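Local coordinates for protein dicer Related Helicase (PDB 6M6S) that probably couples ATP hydrolysis to work on RNA in RNA interference, its C-terminal domain, the part described here, binding double-stranded RNA, at residues L57-Q62 against K158-K163; P63-K68 against I147-D152. All blocks are in the same frame, centred on the assembly; numbering follows the deposited sequence. Where two conformers were deposited one is given.

Interaction 1: L57-Q62 against K158-K163. With nucleotides of chain C.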
ATOM      1  N   LEU B  57     -22.825  14.038   8.901  1.00 32.26           N
ATOM      2  CA  LEU B  57     -23.119  15.421   9.296  1.00 32.78           C
ATOM      3  C   LEU B  57     -22.774  15.676  10.746  1.00 38.75           C
ATOM      4  O   LEU B  57     -23.314  15.021  11.620  1.00 39.57           O
ATOM      5  CB  LEU B  57     -24.597  15.727   9.124  1.00 32.39           C
ATOM      6  CG  LEU B  57     -25.143  15.593   7.702  1.00 36.74           C
ATOM      7  CD1 LEU B  57     -26.593  15.798   7.789  1.00 35.54           C
ATOM      8  CD2 LEU B  57     -24.522  16.605   6.730  1.00 34.92           C
ATOM      9  N   SER B  58     -21.929  16.671  11.006  1.00 40.34           N
ATOM     10  CA  SER B  58     -21.623  17.047  12.380  1.00 44.36           C
ATOM     11  C   SER B  58     -21.199  18.504  12.429  1.00 43.18           C
ATOM     12  O   SER B  58     -20.943  19.136  11.403  1.00 41.84           O
ATOM     13  CB  SER B  58     -20.490  16.179  12.935  1.00 48.52           C
ATOM     14  OG  SER B  58     -19.232  16.683  12.483  1.00 47.64           O
ATOM     15  N   GLU B  59     -21.124  19.057  13.629  1.00 38.62           N
ATOM     16  CA  GLU B  59     -20.710  20.432  13.741  1.00 39.03           C
ATOM     17  C   GLU B  59     -19.183  20.586  13.739  1.00 38.01           C
ATOM     18  O   GLU B  59     -18.633  21.540  13.189  1.00 42.95           O
ATOM     19  CB  GLU B  59     -21.257  20.969  15.041  1.00 48.65           C
ATOM     20  CG  GLU B  59     -21.611  22.399  14.959  1.00 52.30           C
ATOM     21  CD  GLU B  59     -22.389  22.847  16.158  1.00 59.84           C
ATOM     22  OE1 GLU B  59     -22.973  23.948  16.079  1.00 62.30           O
ATOM     23  OE2 GLU B  59     -22.426  22.106  17.175  1.00 61.33           O
ATOM     24  N   ASP B  60     -18.520  19.622  14.352  1.00 39.16           N
ATOM     25  CA  ASP B  60     -17.120  19.723  14.724  0.53 41.61           C
ATOM     26  C   ASP B  60     -16.177  18.940  13.833  1.00 37.44           C
ATOM     27  O   ASP B  60     -14.957  18.951  14.038  1.00 38.52           O
ATOM     28  CB  ASP B  60     -16.975  19.235  16.164  0.53 45.37           C
ATOM     29  CG  ASP B  60     -17.638  20.168  17.152  0.53 47.49           C
ATOM     30  OD1 ASP B  60     -16.974  21.130  17.585  0.53 51.62           O
ATOM     31  OD2 ASP B  60     -18.825  19.958  17.479  0.53 47.30           O
ATOM     32  N   ASN B  61     -16.728  18.225  12.866  1.00 31.63           N
ATOM     33  CA  ASN B  61     -15.880  17.463  12.000  1.00 26.10           C
ATOM     34  C   ASN B  61     -16.635  17.319  10.697  1.00 32.32           C
ATOM     35  O   ASN B  61     -17.403  16.384  10.543  1.00 36.78           O
ATOM     36  CB  ASN B  61     -15.584  16.080  12.629  1.00 28.20           C
ATOM     37  CG  ASN B  61     -14.623  15.281  11.816  1.00 37.70           C
ATOM     38  OD1 ASN B  61     -14.721  15.225  10.598  1.00 42.33           O
ATOM     39  ND2 ASN B  61     -13.664  14.674  12.482  1.00 46.93           N
ATOM     40  N   GLN B  62     -16.498  18.297   9.805  1.00 23.36           N
ATOM     41  CA  GLN B  62     -17.267  18.300   8.549  1.00 23.58           C
ATOM     42  C   GLN B  62     -16.377  17.957   7.380  1.00 23.49           C
ATOM     43  O   GLN B  62     -15.453  18.703   7.106  1.00 20.14           O
ATOM     44  CB  GLN B  62     -17.842  19.717   8.297  1.00 26.12           C
ATOM     45  CG  GLN B  62     -18.462  20.358   9.510  1.00 33.72           C
ATOM     46  CD  GLN B  62     -19.109  21.699   9.200  1.00 33.07           C
ATOM     47  OE1 GLN B  62     -18.790  22.342   8.185  1.00 28.77           O
ATOM     48  NE2 GLN B  62     -20.052  22.101  10.041  1.00 39.12           N
ATOM     49  N   LYS B 158     -26.448  23.707   6.734  1.00 33.87           N
ATOM     50  CA  LYS B 158     -27.858  23.783   6.437  1.00 35.18           C
ATOM     51  C   LYS B 158     -28.531  22.407   6.464  1.00 39.57           C
ATOM     52  O   LYS B 158     -29.657  22.293   6.970  1.00 39.45           O
ATOM     53  CB  LYS B 158     -28.061  24.429   5.091  1.00 39.88           C
ATOM     54  CG  LYS B 158     -29.486  24.560   4.754  1.00 54.16           C
ATOM     55  CD  LYS B 158     -29.669  25.394   3.508  1.00 58.30           C
ATOM     56  CE  LYS B 158     -31.176  25.556   3.171  1.00 62.28           C
ATOM     57  NZ  LYS B 158     -31.859  24.287   2.725  1.00 63.35           N
ATOM     58  N   GLN B 159     -27.839  21.390   5.941  1.00 39.64           N
ATOM     59  CA  GLN B 159     -28.294  19.993   6.020  1.00 42.30           C
ATOM     60  C   GLN B 159     -28.307  19.489   7.465  1.00 41.60           C
ATOM     61  O   GLN B 159     -29.231  18.775   7.894  1.00 39.97           O
ATOM     62  CB  GLN B 159     -27.385  19.071   5.193  1.00 42.65           C
ATOM     63  CG  GLN B 159     -27.565  19.180   3.692  1.00 44.89           C
ATOM     64  CD  GLN B 159     -29.005  18.912   3.262  1.00 50.88           C
ATOM     65  OE1 GLN B 159     -29.648  19.757   2.649  1.00 55.92           O
ATOM     66  NE2 GLN B 159     -29.506  17.731   3.578  1.00 54.62           N
ATOM     67  N   LEU B 160     -27.257  19.838   8.203  1.00 39.86           N
ATOM     68  CA  LEU B 160     -27.143  19.503   9.619  1.00 42.70           C
ATOM     69  C   LEU B 160     -28.318  20.011  10.441  1.00 45.84           C
ATOM     70  O   LEU B 160     -28.861  19.251  11.271  1.00 44.28           O
ATOM     71  CB  LEU B 160     -25.823  20.017  10.198  1.00 42.04           C
ATOM     72  CG  LEU B 160     -25.669  19.720  11.686  1.00 45.75           C
ATOM     73  CD1 LEU B 160     -25.747  18.221  11.900  1.00 46.83           C
ATOM     74  CD2 LEU B 160     -24.369  20.264  12.215  1.00 42.67           C
ATOM     75  N   GLU B 161     -28.723  21.268  10.201  1.00 36.28           N
ATOM     76  CA  GLU B 161     -29.897  21.866  10.824  1.00 39.62           C
ATOM     77  C   GLU B 161     -31.104  20.967  10.644  1.00 50.12           C
ATOM     78  O   GLU B 161     -31.883  20.725  11.586  1.00 47.23           O
ATOM     79  CB  GLU B 161     -30.237  23.206  10.168  1.00 44.99           C
ATOM     80  CG  GLU B 161     -29.347  24.375  10.543  1.00 54.78           C
ATOM     81  CD  GLU B 161     -30.121  25.715  10.600  1.00 65.62           C
ATOM     82  OE1 GLU B 161     -31.103  25.893   9.834  1.00 68.62           O
ATOM     83  OE2 GLU B 161     -29.761  26.590  11.425  1.00 69.27           O
ATOM     84  N   MET B 162     -31.290  20.489   9.421  1.00 52.90           N
ATOM     85  CA  MET B 162     -32.457  19.664   9.165  1.00 54.07           C
ATOM     86  C   MET B 162     -32.323  18.302   9.884  1.00 49.57           C
ATOM     87  O   MET B 162     -33.254  17.841  10.545  1.00 50.49           O
ATOM     88  CB  MET B 162     -32.736  19.549   7.662  1.00 54.10           C
ATOM     89  CG  MET B 162     -33.998  18.763   7.357  1.00 60.12           C
ATOM     90  SD  MET B 162     -35.306  18.953   8.625  1.00 92.73           S
ATOM     91  CE  MET B 162     -35.810  20.643   8.445  1.00 72.28           C
ATOM     92  N   LYS B 163     -31.152  17.692   9.830  1.00 50.56           N
ATOM     93  CA  LYS B 163     -31.009  16.432  10.547  1.00 50.61           C
ATOM     94  C   LYS B 163     -31.265  16.607  12.054  1.00 54.60           C
ATOM     95  O   LYS B 163     -32.018  15.819  12.638  1.00 54.51           O
ATOM     96  CB  LYS B 163     -29.669  15.738  10.287  1.00 46.67           C
ATOM     97  CG  LYS B 163     -29.647  14.341  10.886  1.00 53.13           C
ATOM     98  CD  LYS B 163     -28.240  13.796  11.056  1.00 57.87           C
ATOM     99  CE  LYS B 163     -27.465  14.529  12.165  1.00 60.39           C
ATOM    100  NZ  LYS B 163     -26.116  13.907  12.445  1.00 58.54           N
TER
ATOM    101  P     C C  12     -17.999  10.282  18.967  1.00 51.70           P
ATOM    102  OP1   C C  12     -17.929  11.210  20.133  1.00 51.44           O
ATOM    103  OP2   C C  12     -19.335   9.940  18.436  1.00 54.97           O
ATOM    104  O5'   C C  12     -17.080  10.849  17.795  1.00 49.04           O
ATOM    105  C5'   C C  12     -15.820  11.430  18.076  1.00 44.45           C
ATOM    106  C4'   C C  12     -15.109  11.851  16.818  1.00 41.18           C
ATOM    107  O4'   C C  12     -14.979  10.734  15.924  1.00 41.81           O
ATOM    108  C3'   C C  12     -15.787  12.897  15.963  1.00 40.36           C
ATOM    109  O3'   C C  12     -15.671  14.200  16.494  1.00 50.26           O
ATOM    110  C2'   C C  12     -15.057  12.736  14.649  1.00 39.31           C
ATOM    111  O2'   C C  12     -13.789  13.371  14.725  1.00 50.53           O
ATOM    112  C1'   C C  12     -14.851  11.214  14.598  1.00 39.30           C
ATOM    113  N1    C C  12     -15.873  10.577  13.739  1.00 38.81           N
ATOM    114  C2    C C  12     -15.619  10.525  12.376  1.00 38.18           C
ATOM    115  O2    C C  12     -14.522  10.957  11.965  1.00 39.13           O
ATOM    116  N3    C C  12     -16.545   9.961  11.560  1.00 38.53           N
ATOM    117  C4    C C  12     -17.697   9.530  12.067  1.00 39.52           C
ATOM    118  N4    C C  12     -18.579   9.004  11.219  1.00 44.84           N
ATOM    119  C5    C C  12     -17.993   9.590  13.457  1.00 40.19           C
ATOM    120  C6    C C  12     -17.058  10.129  14.248  1.00 40.42           C
TER
HETATM  121  O   HOH W   1     -24.260  11.905  10.288  1.00 49.33           O
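Leu57 lies against one face of the helix 158-163, where Gln159, Leu160 and Lys163 meet it. The apolar part centres on Leu160. Its CG is anti to the backbone N (chi1 179°), which directs the two methyls into the loop: Leu160 CD1 sits 3.9 Å from Leu57 CB, while Leu160 CD2 rests 3.6 Å from Ser58 C, against the peptide joining Ser58 to Glu59. Beyond CB, Leu57 spreads its own methyls along the helix. Leu57 CD1 comes 4.0 Å from Lys163 CB, and Leu57 CD2 lies 4.1 Å from Gln159 CB, whose chain then bends away at chi2.

These segments belong to the RIG-I-type C-terminal domain: the loop 57-60 leads into strand 61-69 of its antiparallel sheet, and the helix is the late part of the long C-terminal helix 140-167, lying against the loop at the domain surface.

One direct hydrogen bond joins the segments. Lys163 runs past Leu57 in the opposite sense and, bent at chi3 (70°), brings NZ to 3.1 Å from Leu57 O, tilted 25° from the carbonyl plane. Water 1 accepts from Leu57 N and, weakly, from NZ, bridging the same two residues. Glu59 adds charge at the edge through a salt bridge to Arg164, one residue farther along the helix.

Within the loop, Ser58 OG donates to Asn61 O at 2.7 Å, from above the carbonyl plane, and Gln62 NE2 gives Ser58 O a weak bond. The amide of Gln62 also reaches the helix, through Asn157 and Ser153. Facing the RNA, Asn61 ND2 makes a weak hydrogen bond to the ribose O2' of C12 of chain C, its geometry imperfect: short at 2.6 Å, yet clearly bent.

Interaction 2: P63-K68 against I147-D152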
ATOM      1  N   PRO B  63     -16.607  16.816   6.684  1.00 21.56           N
ATOM      2  CA  PRO B  63     -15.884  16.590   5.432  1.00 18.16           C
ATOM      3  C   PRO B  63     -16.396  17.585   4.382  1.00 23.25           C
ATOM      4  O   PRO B  63     -17.599  17.634   4.164  1.00 21.71           O
ATOM      5  CB  PRO B  63     -16.302  15.161   5.036  1.00 22.05           C
ATOM      6  CG  PRO B  63     -16.909  14.553   6.375  1.00 23.55           C
ATOM      7  CD  PRO B  63     -17.614  15.760   6.930  1.00 21.01           C
ATOM      8  N   LEU B  64     -15.513  18.379   3.762  1.00 18.54           N
ATOM      9  CA  LEU B  64     -15.998  19.420   2.833  1.00 17.80           C
ATOM     10  C   LEU B  64     -15.393  19.268   1.409  1.00 21.84           C
ATOM     11  O   LEU B  64     -15.497  18.185   0.806  1.00 21.41           O
ATOM     12  CB  LEU B  64     -15.750  20.800   3.416  1.00 18.64           C
ATOM     13  CG  LEU B  64     -16.414  21.127   4.763  1.00 19.73           C
ATOM     14  CD1 LEU B  64     -15.894  22.491   5.305  1.00 22.81           C
ATOM     15  CD2 LEU B  64     -17.965  21.183   4.587  1.00 23.20           C
ATOM     16  N   SER B  65     -14.710  20.298   0.894  1.00 18.13           N
ATOM     17  CA  SER B  65     -14.287  20.332  -0.521  1.00 17.82           C
ATOM     18  C   SER B  65     -13.225  19.294  -0.868  1.00 20.30           C
ATOM     19  O   SER B  65     -12.432  18.906  -0.013  1.00 18.75           O
ATOM     20  CB  SER B  65     -13.713  21.718  -0.825  1.00 21.60           C
ATOM     21  OG  SER B  65     -14.546  22.710  -0.244  1.00 23.22           O
ATOM     22  N   ASP B  66     -13.185  18.849  -2.111  1.00 17.33           N
ATOM     23  CA  ASP B  66     -12.083  17.966  -2.526  1.00 17.70           C
ATOM     24  C   ASP B  66     -10.803  18.786  -2.576  1.00 19.04           C
ATOM     25  O   ASP B  66     -10.851  20.011  -2.795  1.00 18.25           O
ATOM     26  CB  ASP B  66     -12.369  17.386  -3.915  1.00 21.85           C
ATOM     27  CG  ASP B  66     -13.262  16.168  -3.846  1.00 31.43           C
ATOM     28  OD1 ASP B  66     -13.044  15.342  -2.922  1.00 29.04           O
ATOM     29  OD2 ASP B  66     -14.183  16.057  -4.675  1.00 39.43           O
ATOM     30  N   ILE B  67      -9.636  18.154  -2.369  1.00 15.70           N
ATOM     31  CA  ILE B  67      -8.327  18.801  -2.594  1.00 14.04           C
ATOM     32  C   ILE B  67      -7.570  18.083  -3.701  1.00 20.18           C
ATOM     33  O   ILE B  67      -7.625  16.816  -3.796  1.00 17.11           O
ATOM     34  CB  ILE B  67      -7.461  18.866  -1.347  1.00 13.38           C
ATOM     35  CG1 ILE B  67      -7.380  17.496  -0.619  1.00 14.90           C
ATOM     36  CG2 ILE B  67      -8.009  20.028  -0.417  1.00 16.40           C
ATOM     37  CD1 ILE B  67      -6.333  17.524   0.543  1.00 15.73           C
ATOM     38  N   LYS B  68      -6.933  18.864  -4.595  1.00 18.03           N
ATOM     39  CA  LYS B  68      -6.212  18.266  -5.739  1.00 14.91           C
ATOM     40  C   LYS B  68      -4.795  18.733  -5.708  1.00 16.87           C
ATOM     41  O   LYS B  68      -4.514  19.829  -5.246  1.00 17.60           O
ATOM     42  CB  LYS B  68      -6.802  18.781  -7.093  1.00 18.49           C
ATOM     43  CG  LYS B  68      -8.313  18.852  -7.158  1.00 20.20           C
ATOM     44  CD  LYS B  68      -8.919  17.473  -7.115  1.00 17.58           C
ATOM     45  CE  LYS B  68     -10.468  17.544  -7.251  1.00 23.75           C
ATOM     46  NZ  LYS B  68     -11.190  16.174  -7.349  1.00 27.01           N
ATOM     47  N   ILE B 147     -13.138  30.776   0.337  1.00 20.23           N
ATOM     48  CA  ILE B 147     -14.497  31.013  -0.126  1.00 21.28           C
ATOM     49  C   ILE B 147     -15.197  29.718  -0.536  1.00 22.19           C
ATOM     50  O   ILE B 147     -16.362  29.552  -0.176  1.00 22.62           O
ATOM     51  CB  ILE B 147     -14.517  32.042  -1.231  1.00 24.64           C
ATOM     52  CG1 ILE B 147     -14.223  33.393  -0.585  1.00 23.03           C
ATOM     53  CG2 ILE B 147     -15.901  32.112  -1.924  1.00 26.37           C
ATOM     54  CD1 ILE B 147     -13.886  34.501  -1.603  1.00 32.77           C
ATOM     55  N   VAL B 148     -14.460  28.817  -1.209  1.00 21.77           N
ATOM     56  CA  VAL B 148     -14.960  27.527  -1.625  1.00 20.16           C
ATOM     57  C   VAL B 148     -15.296  26.732  -0.380  1.00 20.20           C
ATOM     58  O   VAL B 148     -16.396  26.146  -0.300  1.00 21.02           O
ATOM     59  CB  VAL B 148     -13.984  26.770  -2.556  1.00 19.07           C
ATOM     60  CG1 VAL B 148     -14.437  25.313  -2.799  1.00 18.83           C
ATOM     61  CG2 VAL B 148     -13.868  27.432  -3.914  1.00 21.44           C
ATOM     62  N   LEU B 149     -14.379  26.704   0.575  1.00 18.56           N
ATOM     63  CA  LEU B 149     -14.637  25.978   1.835  1.00 19.72           C
ATOM     64  C   LEU B 149     -15.828  26.546   2.611  1.00 19.46           C
ATOM     65  O   LEU B 149     -16.669  25.779   3.120  1.00 23.61           O
ATOM     66  CB  LEU B 149     -13.395  25.983   2.716  1.00 18.34           C
ATOM     67  CG  LEU B 149     -12.354  25.112   2.047  1.00 16.54           C
ATOM     68  CD1 LEU B 149     -10.953  25.443   2.556  1.00 17.79           C
ATOM     69  CD2 LEU B 149     -12.670  23.616   2.351  1.00 21.00           C
ATOM     70  N   ASP B 150     -15.927  27.875   2.716  1.00 20.19           N
ATOM     71  CA  ASP B 150     -17.000  28.452   3.473  1.00 21.41           C
ATOM     72  C   ASP B 150     -18.364  28.125   2.840  1.00 25.09           C
ATOM     73  O   ASP B 150     -19.344  27.893   3.572  1.00 25.14           O
ATOM     74  CB  ASP B 150     -16.871  29.976   3.464  1.00 22.20           C
ATOM     75  CG  ASP B 150     -15.784  30.499   4.387  1.00 26.20           C
ATOM     76  OD1 ASP B 150     -15.304  29.822   5.317  1.00 27.59           O
ATOM     77  OD2 ASP B 150     -15.448  31.686   4.224  1.00 25.90           O
ATOM     78  N   LEU B 151     -18.445  28.122   1.512  1.00 22.44           N
ATOM     79  CA  LEU B 151     -19.700  27.820   0.830  1.00 24.20           C
ATOM     80  C   LEU B 151     -20.079  26.359   1.068  1.00 24.31           C
ATOM     81  O   LEU B 151     -21.274  26.048   1.266  1.00 27.48           O
ATOM     82  CB  LEU B 151     -19.545  27.949  -0.666  1.00 28.43           C
ATOM     83  CG  LEU B 151     -19.686  29.350  -1.183  1.00 35.54           C
ATOM     84  CD1 LEU B 151     -19.115  29.428  -2.579  1.00 38.59           C
ATOM     85  CD2 LEU B 151     -21.185  29.601  -1.207  1.00 44.25           C
ATOM     86  N   ASP B 152     -19.097  25.475   0.990  1.00 22.99           N
ATOM     87  CA  ASP B 152     -19.400  24.071   1.221  1.00 21.78           C
ATOM     88  C   ASP B 152     -19.797  23.882   2.698  1.00 25.63           C
ATOM     89  O   ASP B 152     -20.696  23.065   2.984  1.00 25.06           O
ATOM     90  CB  ASP B 152     -18.233  23.131   0.863  1.00 20.88           C
ATOM     91  CG  ASP B 152     -18.091  22.897  -0.641  1.00 26.97           C
ATOM     92  OD1 ASP B 152     -18.997  23.294  -1.388  1.00 30.18           O
ATOM     93  OD2 ASP B 152     -17.070  22.290  -1.070  1.00 27.38           O
TER
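Val148 opens the contact from the helix side, its CG1 3.6 Å from Ser65 OG. Val148 and Leu149 both also touch Val47 of the neighbouring strand 45-48.

Leu149 follows. Leu149 CD2 touches both strand residues, closely at Ser65 OG (3.3 Å) and more loosely at Leu64 CB (4.3 Å), and Leu149 O has the Leu64 methyl CD1 4.0 Å away. The Leu149 side chain also packs on Ala79 and Tyr86, from strands 75-82 and 85-90. The helix packs on the four-stranded antiparallel sheet of the RIG-I-type C-terminal domain, touching side chains from all four strands, its axis passing 7.5 Å from that of strand 63-68 and running roughly antiparallel to it (144°). Leu64 and Ser65 are consecutive, yet both direct their side chains toward the helix, and both pair through the backbone with Ala79; this is consistent with a beta bulge, which gives the helix an apolar and a polar neighbour side by side.

Asp152 ends the segment and supplies the polar link. Ser65 OG, held beside its own backbone N (chi1 -43°), donates to Asp152 OD2 at 2.7 Å, meeting that oxygen on its anti side and 33° out of the carboxylate plane. The other oxygen, OD1, is hydrogen-bonded to Ser49, so the carboxylate is gripped at both oxygens, which should restrain its rotation. Leu64 CD2 packs instead on the helix backbone, 3.7 Å from Asp152 O.

In the fold
Both contacts join strand 61-69, with the loop leading into it, to the long helix 140-167, and their segments follow one another directly on the strand side. The strand and the helix run in opposed senses, so interaction 2, about 15 Å from interaction 1 between centres, takes the earlier helix turns and is nested inside the chain loop that interaction 1 closes. Interaction 2 is buried nearer the middle of the domain and joins leucine packing to a serine-carboxylate bond. Interaction 1 lies at the surface, with a lysine-to-carbonyl bond, a bridging water and a salt bridge around its leucine pair, and it alone includes a hydrogen bond, a weak one, to RNA.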